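Local coordinates for protein sulfite reductase [ferredoxin] (PDB 1ZJ8) that reduces sulfite to sulfide with electrons from ferredoxin, using a siroheme and a [4Fe-4S] cluster as cofactors, at residues A[39-44]-A[212-217]; A[172-177]-A[295-300]; A[491-496]-A[524-529]. All blocks are in the same frame, centred on the assembly; numbering follows the deposited sequence.

Interaction 1. Residues A[39-44]-A[212-217]. With SRM (siroheme), chain E.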
loop_
_atom_site.group_PDB
_atom_site.type_symbol
_atom_site.label_atom_id
_atom_site.label_comp_id
_atom_site.label_asym_id
_atom_site.label_seq_id
_atom_site.Cartn_x
_atom_site.Cartn_y
_atom_site.Cartn_z
ATOM N N GLU A 39 -10.185 -0.211 24.513
ATOM C CA GLU A 39 -10.536 -1.026 25.676
ATOM C C GLU A 39 -10.239 -2.519 25.519
ATOM O O GLU A 39 -9.885 -3.187 26.495
ATOM C CB GLU A 39 -11.997 -0.828 26.047
ATOM C CG GLU A 39 -12.301 -1.193 27.482
ATOM C CD GLU A 39 -13.731 -0.899 27.811
ATOM O OE1 GLU A 39 -14.064 0.309 27.963
ATOM O OE2 GLU A 39 -14.513 -1.882 27.882
ATOM N N LEU A 40 -10.399 -3.046 24.309
ATOM C CA LEU A 40 -10.091 -4.463 24.064
ATOM C C LEU A 40 -8.583 -4.722 24.102
ATOM O O LEU A 40 -8.141 -5.820 24.437
ATOM C CB LEU A 40 -10.721 -4.961 22.752
ATOM C CG LEU A 40 -10.329 -4.382 21.395
ATOM C CD1 LEU A 40 -8.932 -4.810 20.955
ATOM C CD2 LEU A 40 -11.377 -4.828 20.382
ATOM N N LYS A 41 -7.803 -3.690 23.780
ATOM C CA LYS A 41 -6.345 -3.768 23.842
ATOM C C LYS A 41 -5.842 -3.776 25.296
ATOM O O LYS A 41 -4.740 -4.275 25.573
ATOM C CB LYS A 41 -5.710 -2.616 23.049
ATOM C CG LYS A 41 -6.026 -2.642 21.548
ATOM C CD LYS A 41 -5.182 -1.631 20.746
ATOM C CE LYS A 41 -5.575 -0.168 21.004
ATOM N NZ LYS A 41 -4.624 0.803 20.378
ATOM N N LYS A 42 -6.654 -3.256 26.219
ATOM C CA LYS A 42 -6.327 -3.312 27.650
ATOM C C LYS A 42 -6.400 -4.730 28.243
ATOM O O LYS A 42 -5.936 -4.945 29.359
ATOM C CB LYS A 42 -7.237 -2.374 28.447
ATOM C CG LYS A 42 -7.241 -0.922 27.960
ATOM C CD LYS A 42 -5.833 -0.315 27.888
ATOM C CE LYS A 42 -5.863 1.166 27.541
ATOM N NZ LYS A 42 -4.597 1.848 27.924
ATOM N N ALA A 43 -6.952 -5.690 27.491
ATOM C CA ALA A 43 -7.154 -7.060 27.984
ATOM C C ALA A 43 -5.937 -7.985 27.799
ATOM O O ALA A 43 -6.083 -9.210 27.793
ATOM C CB ALA A 43 -8.396 -7.679 27.331
ATOM N N GLY A 44 -4.741 -7.410 27.676
ATOM C CA GLY A 44 -3.516 -8.194 27.426
ATOM C C GLY A 44 -3.053 -8.016 25.993
ATOM O O GLY A 44 -3.824 -7.535 25.153
ATOM N N PHE A 212 5.830 -2.416 20.737
ATOM C CA PHE A 212 5.138 -1.693 19.666
ATOM C C PHE A 212 3.898 -2.439 19.176
ATOM O O PHE A 212 3.379 -2.148 18.096
ATOM C CB PHE A 212 6.107 -1.426 18.509
ATOM C CG PHE A 212 7.317 -0.657 18.930
ATOM C CD1 PHE A 212 7.181 0.628 19.445
ATOM C CD2 PHE A 212 8.576 -1.222 18.861
ATOM C CE1 PHE A 212 8.283 1.347 19.854
ATOM C CE2 PHE A 212 9.695 -0.514 19.284
ATOM C CZ PHE A 212 9.550 0.769 19.779
ATOM N N ALA A 213 3.400 -3.371 19.981
ATOM C CA ALA A 213 2.179 -4.077 19.643
ATOM C C ALA A 213 0.901 -3.290 19.956
ATOM O O ALA A 213 -0.176 -3.719 19.570
ATOM C CB ALA A 213 2.156 -5.436 20.335
ATOM N N ASP A 214 0.999 -2.159 20.655
ATOM C CA ASP A 214 -0.196 -1.373 20.988
ATOM C C ASP A 214 0.076 0.107 20.787
ATOM O O ASP A 214 0.637 0.792 21.668
ATOM C CB ASP A 214 -0.658 -1.670 22.425
ATOM C CG ASP A 214 -1.961 -0.953 22.812
ATOM O OD1 ASP A 214 -2.556 -0.236 21.973
ATOM O OD2 ASP A 214 -2.385 -1.115 23.977
ATOM N N LEU A 215 -0.326 0.582 19.608
ATOM C CA LEU A 215 -0.151 1.978 19.213
ATOM C C LEU A 215 -1.533 2.636 19.035
ATOM O O LEU A 215 -2.563 1.942 18.938
ATOM C CB LEU A 215 0.678 2.079 17.917
ATOM C CG LEU A 215 1.883 1.152 17.741
ATOM C CD1 LEU A 215 2.555 1.442 16.419
ATOM C CD2 LEU A 215 2.876 1.306 18.854
ATOM N N PRO A 216 -1.564 3.980 19.031
ATOM C CA PRO A 216 -2.783 4.737 18.783
ATOM C C PRO A 216 -3.549 4.280 17.543
ATOM O O PRO A 216 -4.786 4.360 17.520
ATOM C CB PRO A 216 -2.261 6.160 18.563
ATOM C CG PRO A 216 -0.983 6.234 19.332
ATOM C CD PRO A 216 -0.410 4.859 19.320
ATOM N N ARG A 217 -2.811 3.855 16.514
ATOM C CA ARG A 217 -3.404 3.267 15.320
ATOM C C ARG A 217 -2.364 2.518 14.493
ATOM O O ARG A 217 -1.255 2.229 14.975
ATOM C CB ARG A 217 -4.043 4.371 14.481
ATOM C CG ARG A 217 -5.550 4.364 14.504
ATOM C CD ARG A 217 -6.093 5.069 13.260
ATOM N NE ARG A 217 -7.482 4.730 12.987
ATOM C CZ ARG A 217 -7.887 3.534 12.584
ATOM N NH1 ARG A 217 -7.025 2.529 12.397
ATOM N NH2 ARG A 217 -9.178 3.348 12.376
HETATM FE FE SRM E . -5.929 -0.179 3.485
HETATM C CHA SRM E . -8.621 -0.596 5.547
HETATM C CHB SRM E . -7.118 -2.578 1.473
HETATM C CHC SRM E . -3.339 0.191 1.550
HETATM C CHD SRM E . -6.016 3.228 4.054
HETATM N NA SRM E . -7.440 -1.484 3.609
HETATM C C1A SRM E . -8.369 -1.595 4.583
HETATM C C2A SRM E . -9.125 -2.888 4.552
HETATM C CMA SRM E . -8.521 -3.846 5.533
HETATM C CDA SRM E . -10.608 -2.699 4.715
HETATM C CEA SRM E . -11.257 -3.015 6.024
HETATM O O3A SRM E . -10.922 -2.370 7.023
HETATM O O4A SRM E . -12.110 -3.911 6.115
HETATM C C3A SRM E . -8.865 -3.315 3.148
HETATM C CAA SRM E . -8.650 -4.781 2.976
HETATM C CBA SRM E . -10.036 -5.306 2.708
HETATM C CCA SRM E . -9.991 -6.496 1.806
HETATM O O1A SRM E . -9.193 -6.495 0.844
HETATM O O2A SRM E . -10.743 -7.468 2.062
HETATM C C4A SRM E . -7.741 -2.436 2.719
HETATM N NB SRM E . -5.282 -1.149 1.902
HETATM C C1B SRM E . -5.826 -2.140 1.193
HETATM C C2B SRM E . -4.941 -2.723 0.127
HETATM C CMB SRM E . -5.033 -4.217 -0.008
HETATM C CDB SRM E . -5.349 -2.110 -1.171
HETATM C CEB SRM E . -4.631 -2.532 -2.403
HETATM O O3B SRM E . -5.184 -3.189 -3.311
HETATM O O4B SRM E . -3.447 -2.208 -2.490
HETATM C C3B SRM E . -3.607 -2.185 0.597
HETATM C CAB SRM E . -2.970 -3.116 1.596
HETATM C CBB SRM E . -1.480 -2.965 1.634
HETATM C CCB SRM E . -0.909 -3.731 2.792
HETATM O O1B SRM E . -0.354 -4.813 2.618
HETATM O O2B SRM E . -0.955 -3.285 3.934
HETATM C C4B SRM E . -4.066 -0.990 1.388
HETATM N NC SRM E . -4.983 1.375 2.833
HETATM C C1C SRM E . -3.806 1.336 2.176
HETATM C C2C SRM E . -3.306 2.591 1.855
HETATM C CDC SRM E . -2.199 2.967 0.928
HETATM C CEC SRM E . -0.794 3.012 1.386
HETATM O O3C SRM E . -0.486 2.558 2.512
HETATM O O4C SRM E . 0.011 3.529 0.598
HETATM C C3C SRM E . -4.128 3.432 2.544
HETATM C CAC SRM E . -3.889 4.904 2.463
HETATM C CBC SRM E . -2.677 5.520 3.129
HETATM C CCC SRM E . -2.960 5.675 4.613
HETATM O O1C SRM E . -3.022 4.662 5.362
HETATM O O2C SRM E . -3.151 6.844 5.034
HETATM C C4C SRM E . -5.085 2.681 3.178
HETATM N ND SRM E . -6.862 1.007 4.834
HETATM C C1D SRM E . -6.874 2.346 4.735
HETATM C C2D SRM E . -7.972 2.847 5.459
HETATM C CAD SRM E . -7.974 4.225 6.096
HETATM C CBD SRM E . -7.512 4.360 7.513
HETATM C CCD SRM E . -7.350 5.685 8.202
HETATM O O1D SRM E . -6.188 6.010 8.533
HETATM O O2D SRM E . -8.339 6.431 8.430
HETATM C C3D SRM E . -8.621 1.749 5.999
HETATM C CDD SRM E . -9.550 1.787 7.181
HETATM C CED SRM E . -9.063 1.910 8.608
HETATM O O3D SRM E . -7.877 1.748 8.897
HETATM O O4D SRM E . -9.845 2.179 9.531
HETATM C C4D SRM E . -7.922 0.618 5.606
#

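Interaction 2. Residues A[172-177]-A[295-300]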
loop_
_atom_site.group_PDB
_atom_site.type_symbol
_atom_site.label_atom_id
_atom_site.label_comp_id
_atom_site.label_asym_id
_atom_site.label_seq_id
_atom_site.Cartn_x
_atom_site.Cartn_y
_atom_site.Cartn_z
ATOM N N CYS A 172 -2.002 -6.570 9.910
ATOM C CA CYS A 172 -3.143 -5.683 10.199
ATOM C C CYS A 172 -2.985 -5.192 11.659
ATOM O O CYS A 172 -2.088 -5.636 12.374
ATOM C CB CYS A 172 -4.490 -6.445 10.005
ATOM S SG CYS A 172 -5.502 -6.271 8.418
ATOM N N GLY A 173 -3.843 -4.273 12.090
ATOM C CA GLY A 173 -3.920 -3.902 13.517
ATOM C C GLY A 173 -3.332 -2.559 13.921
ATOM O O GLY A 173 -2.798 -1.820 13.099
ATOM N N ASP A 174 -3.434 -2.251 15.213
ATOM C CA ASP A 174 -2.911 -0.999 15.790
ATOM C C ASP A 174 -1.422 -1.139 16.177
ATOM O O ASP A 174 -1.067 -1.202 17.369
ATOM C CB ASP A 174 -3.760 -0.602 17.010
ATOM C CG ASP A 174 -5.180 -0.142 16.634
ATOM O OD1 ASP A 174 -5.588 -0.299 15.450
ATOM O OD2 ASP A 174 -5.885 0.390 17.534
ATOM N N CYS A 175 -0.574 -1.173 15.137
ATOM C CA CYS A 175 0.823 -1.630 15.223
ATOM C C CYS A 175 1.523 -1.446 13.864
ATOM O O CYS A 175 0.868 -1.127 12.877
ATOM C CB CYS A 175 0.809 -3.101 15.603
ATOM S SG CYS A 175 -0.389 -4.014 14.619
ATOM N N PRO A 176 2.853 -1.620 13.804
ATOM C CA PRO A 176 3.579 -1.394 12.530
ATOM C C PRO A 176 3.266 -2.382 11.409
ATOM O O PRO A 176 3.371 -3.612 11.582
ATOM C CB PRO A 176 5.065 -1.487 12.928
ATOM C CG PRO A 176 5.087 -1.328 14.422
ATOM C CD PRO A 176 3.788 -1.953 14.893
ATOM N N ARG A 177 2.892 -1.826 10.261
ATOM C CA ARG A 177 2.566 -2.616 9.084
ATOM C C ARG A 177 3.867 -2.921 8.368
ATOM O O ARG A 177 4.926 -2.515 8.834
ATOM C CB ARG A 177 1.608 -1.831 8.174
ATOM C CG ARG A 177 0.338 -1.323 8.874
ATOM C CD ARG A 177 -0.376 -2.490 9.555
ATOM N NE ARG A 177 -1.685 -2.158 10.110
ATOM C CZ ARG A 177 -2.803 -2.024 9.402
ATOM N NH1 ARG A 177 -2.810 -2.146 8.066
ATOM N NH2 ARG A 177 -3.928 -1.732 10.043
ATOM N N ARG A 295 -8.251 8.973 21.528
ATOM C CA ARG A 295 -9.593 9.394 21.892
ATOM C C ARG A 295 -10.580 9.197 20.727
ATOM O O ARG A 295 -11.416 8.298 20.775
ATOM C CB ARG A 295 -9.541 10.857 22.337
ATOM C CG ARG A 295 -10.859 11.412 22.814
ATOM C CD ARG A 295 -10.682 12.842 23.254
ATOM N NE ARG A 295 -10.410 13.720 22.118
ATOM C CZ ARG A 295 -11.343 14.247 21.322
ATOM N NH1 ARG A 295 -12.634 13.981 21.507
ATOM N NH2 ARG A 295 -10.981 15.040 20.318
ATOM N N LEU A 296 -10.492 10.040 19.699
ATOM C CA LEU A 296 -11.273 9.841 18.472
ATOM C C LEU A 296 -10.558 8.826 17.572
ATOM O O LEU A 296 -9.383 9.000 17.229
ATOM C CB LEU A 296 -11.480 11.159 17.704
ATOM C CG LEU A 296 -12.343 12.253 18.358
ATOM C CD1 LEU A 296 -12.383 13.561 17.535
ATOM C CD2 LEU A 296 -13.761 11.744 18.632
ATOM N N ARG A 297 -11.282 7.781 17.179
ATOM C CA ARG A 297 -10.767 6.740 16.272
ATOM C C ARG A 297 -10.279 7.285 14.935
ATOM O O ARG A 297 -9.295 6.802 14.402
ATOM C CB ARG A 297 -11.856 5.707 15.988
ATOM C CG ARG A 297 -11.325 4.349 15.728
ATOM C CD ARG A 297 -10.920 3.681 17.027
ATOM N NE ARG A 297 -10.110 2.481 16.803
ATOM C CZ ARG A 297 -8.781 2.472 16.659
ATOM N NH1 ARG A 297 -8.069 3.602 16.657
ATOM N NH2 ARG A 297 -8.156 1.320 16.479
ATOM N N ALA A 298 -10.966 8.287 14.402
ATOM C CA ALA A 298 -10.544 8.940 13.166
ATOM C C ALA A 298 -9.647 10.164 13.401
ATOM O O ALA A 298 -9.428 10.945 12.476
ATOM C CB ALA A 298 -11.758 9.351 12.352
ATOM N N LYS A 299 -9.149 10.350 14.625
ATOM C CA LYS A 299 -8.199 11.433 14.913
ATOM C C LYS A 299 -7.046 10.876 15.759
ATOM O O LYS A 299 -6.525 11.550 16.659
ATOM C CB LYS A 299 -8.915 12.589 15.621
ATOM C CG LYS A 299 -8.171 13.960 15.653
ATOM C CD LYS A 299 -8.552 14.738 16.955
ATOM C CE LYS A 299 -7.593 15.868 17.318
ATOM N NZ LYS A 299 -8.086 17.200 16.885
ATOM N N ALA A 300 -6.639 9.646 15.425
ATOM C CA ALA A 300 -5.659 8.888 16.199
ATOM C C ALA A 300 -4.278 8.813 15.541
ATOM O O ALA A 300 -3.282 8.573 16.221
ATOM C CB ALA A 300 -6.201 7.477 16.455
#

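Interaction 3. Residues A[491-496]-A[524-529]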
loop_
_atom_site.group_PDB
_atom_site.type_symbol
_atom_site.label_atom_id
_atom_site.label_comp_id
_atom_site.label_asym_id
_atom_site.label_seq_id
_atom_site.Cartn_x
_atom_site.Cartn_y
_atom_site.Cartn_z
ATOM N N GLN A 491 -18.494 6.364 -4.088
ATOM C CA GLN A 491 -19.553 6.740 -3.158
ATOM C C GLN A 491 -20.899 6.434 -3.803
ATOM O O GLN A 491 -20.965 6.120 -4.988
ATOM C CB GLN A 491 -19.440 8.210 -2.697
ATOM C CG GLN A 491 -19.753 9.307 -3.724
ATOM C CD GLN A 491 -19.483 10.734 -3.177
ATOM O OE1 GLN A 491 -19.997 11.730 -3.702
ATOM N NE2 GLN A 491 -18.677 10.824 -2.116
ATOM N N MET A 492 -21.965 6.480 -3.011
ATOM C CA MET A 492 -23.311 6.309 -3.550
ATOM C C MET A 492 -23.768 7.625 -4.150
ATOM O O MET A 492 -23.450 8.705 -3.632
ATOM C CB MET A 492 -24.291 5.830 -2.483
ATOM C CG MET A 492 -24.001 4.430 -1.946
ATOM S SD MET A 492 -24.380 3.126 -3.130
ATOM C CE MET A 492 -23.044 3.277 -4.268
ATOM N N ILE A 493 -24.481 7.522 -5.273
ATOM C CA ILE A 493 -25.060 8.690 -5.946
ATOM C C ILE A 493 -26.512 8.416 -6.385
ATOM O O ILE A 493 -27.002 7.302 -6.219
ATOM C CB ILE A 493 -24.200 9.135 -7.147
ATOM C CG1 ILE A 493 -24.265 8.130 -8.293
ATOM C CG2 ILE A 493 -22.742 9.356 -6.724
ATOM C CD1 ILE A 493 -23.803 8.722 -9.611
ATOM N N ASP A 494 -27.186 9.422 -6.945
ATOM C CA ASP A 494 -28.609 9.296 -7.327
ATOM C C ASP A 494 -28.875 9.723 -8.796
ATOM O O ASP A 494 -28.251 10.669 -9.303
ATOM C CB ASP A 494 -29.496 10.091 -6.341
ATOM C CG ASP A 494 -31.016 9.910 -6.601
ATOM O OD1 ASP A 494 -31.556 8.789 -6.396
ATOM O OD2 ASP A 494 -31.670 10.915 -6.990
ATOM N N ASP A 495 -29.785 9.001 -9.467
ATOM C CA ASP A 495 -30.339 9.421 -10.777
ATOM C C ASP A 495 -31.829 9.053 -10.935
ATOM O O ASP A 495 -32.249 7.953 -10.548
ATOM C CB ASP A 495 -29.530 8.826 -11.929
ATOM C CG ASP A 495 -29.566 7.299 -11.949
ATOM O OD1 ASP A 495 -30.083 6.675 -10.983
ATOM O OD2 ASP A 495 -29.067 6.725 -12.943
ATOM N N GLY A 496 -32.614 9.983 -11.495
ATOM C CA GLY A 496 -34.069 9.836 -11.601
ATOM C C GLY A 496 -34.806 9.801 -10.265
ATOM O O GLY A 496 -36.024 9.649 -10.250
ATOM N N GLN A 524 -20.049 20.033 -8.913
ATOM C CA GLN A 524 -21.251 19.202 -9.014
ATOM C C GLN A 524 -20.845 18.143 -10.025
ATOM O O GLN A 524 -21.037 18.321 -11.237
ATOM C CB GLN A 524 -22.491 19.996 -9.495
ATOM C CG GLN A 524 -23.739 19.115 -9.827
ATOM C CD GLN A 524 -24.710 19.740 -10.857
ATOM O OE1 GLN A 524 -25.050 20.928 -10.773
ATOM N NE2 GLN A 524 -25.178 18.922 -11.810
ATOM N N HIS A 525 -20.237 17.071 -9.509
ATOM C CA HIS A 525 -19.648 16.022 -10.337
ATOM C C HIS A 525 -19.795 14.635 -9.719
ATOM O O HIS A 525 -19.341 14.374 -8.603
ATOM C CB HIS A 525 -18.167 16.331 -10.560
ATOM C CG HIS A 525 -17.615 15.780 -11.834
ATOM N ND1 HIS A 525 -18.416 15.331 -12.864
ATOM C CD2 HIS A 525 -16.336 15.648 -12.266
ATOM C CE1 HIS A 525 -17.655 14.922 -13.865
ATOM N NE2 HIS A 525 -16.390 15.106 -13.527
ATOM N N LYS A 526 -20.463 13.757 -10.457
ATOM C CA LYS A 526 -20.552 12.353 -10.114
ATOM C C LYS A 526 -20.338 11.593 -11.421
ATOM O O LYS A 526 -20.874 11.985 -12.457
ATOM C CB LYS A 526 -21.922 12.018 -9.495
ATOM C CG LYS A 526 -22.184 12.606 -8.078
ATOM C CD LYS A 526 -23.711 12.704 -7.786
ATOM C CE LYS A 526 -24.038 12.987 -6.303
ATOM N NZ LYS A 526 -25.422 12.567 -5.878
ATOM N N VAL A 527 -19.526 10.538 -11.379
ATOM C CA VAL A 527 -19.314 9.665 -12.543
ATOM C C VAL A 527 -19.778 8.264 -12.167
ATOM O O VAL A 527 -19.257 7.666 -11.220
ATOM C CB VAL A 527 -17.827 9.618 -12.998
ATOM C CG1 VAL A 527 -17.640 8.592 -14.116
ATOM C CG2 VAL A 527 -17.353 10.990 -13.461
ATOM N N THR A 528 -20.768 7.750 -12.886
ATOM C CA THR A 528 -21.269 6.419 -12.599
ATOM C C THR A 528 -20.275 5.378 -13.057
ATOM O O THR A 528 -19.527 5.590 -14.013
ATOM C CB THR A 528 -22.581 6.164 -13.302
ATOM O OG1 THR A 528 -22.543 6.787 -14.591
ATOM C CG2 THR A 528 -23.738 6.727 -12.484
ATOM N N SER A 529 -20.287 4.240 -12.378
ATOM C CA SER A 529 -19.368 3.159 -12.686
ATOM C C SER A 529 -19.440 2.688 -14.148
ATOM O O SER A 529 -18.490 2.131 -14.659
ATOM C CB SER A 529 -19.616 1.986 -11.758
ATOM O OG SER A 529 -18.715 0.945 -12.048
#

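Interaction 1. Residues A[39-44]-A[212-217]
Lys-41 and Asp-214 show how one buried ammonium group can tie an N-terminal segment to a distant loop. Charge pairing comes first. Lys-41 NZ donates to Asp-214 OD1 at 2.8 Å in a salt bridge, meeting the oxygen almost in line with its C-O bond. Leu-215 O also lies 2.8 Å from Lys-41 NZ. Glu-38 OE2 and Asp-174 OD2 form salt bridges with the same ammonium, while Asp-214 OD1 has its strongest partner in Arg-294 NH2. One aspartate oxygen is thus shared by a lysine and an arginine.

The methylenes of the lysine accompany the charge, lying alongside the carboxylate. The bend at chi3 (-71°) swings CE, and NZ beyond it, toward Asp-214. Farther back, Lys-41 CB is 3.8 Å from Asp-214 OD2. The aspartate carries its CG anti to the backbone N (chi1 -176°), and its bond from the main chain points toward the 39-44 segment.

Ligand contact belongs to the other end of the loop. Arg-217, extended from CG to NE, is part of the siroheme pocket; its NH2 lies 3.1 Å from siroheme O4D, with O4D placed obliquely to the guanidinium plane. Arg-217 NE is occupied separately by Arg-297 O.

The chemistry implies a small charge network in which three carboxylates pair with the Lys-41 ammonium. Such surroundings would probably stabilise the protonated lysine, although the like-charged Arg-294 NH2 lies close to Lys-41 NZ and would offset part of the negative charge. The loop between helix 196-206 and strand 219-224 is thereby bound to the segment 39-44, which begins in helix 36-40, while delivering Arg-217 to the cofactor.

Interaction 2. Residues A[172-177]-A[295-300]
Asp-174, which pairs with Arg-297, sits at the centre of an inverse gamma turn, and the nearest CA atoms across the contact, those of Asp-174 and Ala-300, are 10.3 Å apart. The long Arg-297 side chain therefore does most of the spanning, which is the lesson of this example.

Arg-297 NH2 approaches Asp-174 OD2 to 2.7 Å and forms a salt bridge. The hydrogen bond within it is weak, with an N-H...O angle of 126°. The carboxylate presents both oxygens to the same nitrogen, Asp-174 OD1 being 3.2 Å from Arg-297 NH2. It meets the guanidinium at its edge, yet the two planes are turned 74° against each other, so this is no flat two-by-two pairing. The arginine chain turns at chi2 (77°), and its guanidinium reaches Asp-174 at OD2, the same oxygen that Lys-41 shares. Arg-297 NH1 makes a weak bond to Pro-216 O.

The turn itself is clasped from within. Arg-177 NE and NH2 grip Gly-173 O side-on, with Arg-177 NE 3.2 Å from that oxygen and the oxygen lying in the guanidinium plane; Cys-175 N adds the weak bond of the gamma turn. Over one guanidinium face lies Cys-172 CA. The sulfur of Cys-172 is bonded covalently to Tyr-80.

In the fold, 172-177 leads into strand 176-181, an outermost strand that runs parallel to strand 219-224 in a mixed sheet, whereas 295-300 forms part of the connection from helix 277-291 to helix 302-309.

Interaction 3. Residues A[491-496]-A[524-529]
Ile-493, the residue that packs on Lys-526 and Thr-528, is held through its carbonyl oxygen by a hydrogen bond from Ser-500 OG. It stands near the end of the first strand of an antiparallel beta-meander, 486-494, 500-508 and 520-528, within the mixed sheet of the second nitrite/sulfite reductase 4Fe-4S domain. Strand 500-508 is the middle one: its Val-501 bonds to Ile-493 and its Phe-504 to Val-527 through the backbone. The two strands flanking 500-508 thus meet through side chains, and the contact illustrates how the methylene chain of a lysine can pack against an aliphatic side chain.

Lys-526, extended beyond CG, runs alongside Ile-493, the two side chains pointing in opposite directions. Its CG comes within 3.6 Å of Ile-493 CG2, while Lys-526 CD lies 3.7 Å from Ile-493 CB. The ammonium end travels on past the branch point, and Lys-526 NZ ends 6.6 Å from Asp-494 OD2, oppositely charged but not in contact.

Thr-528 closes the other flank, with its backbone N bonded to Glu-531 OE1. Val-527 points away from the contact, onto Leu-532 and Tyr-535 of helix 532-545. The isoleucine holds CG1 between its backbone N and carbonyl carbon (chi1 70°); its side chain and that of the threonine cross at about a right angle, and Ile-493 CD1 lies 3.5 Å from Thr-528 CG2.

In the fold
Interactions 1 and 2 form one continuous network, their centres 9 Å apart and their segments alternating along the chain. Besides the Lys-41 ammonium, which joins carboxylates of both contacts, two probable hydrogen bonds tie them, one between backbones, Leu-215 N to Asp-174 O at 3.0 Å, and one from a side chain to a carbonyl, Arg-217 NE to Arg-297 O at 3.1 Å. The second links the siroheme-contacting arginine to a residue whose own side chain stays about 7 Å from the cofactor. Interaction 3 is separate, in the second 4Fe-4S domain, its centre 39 Å from that of interaction 1 and 31 Å from that of interaction 2; its nearest atoms are about 16 Å from interaction 2.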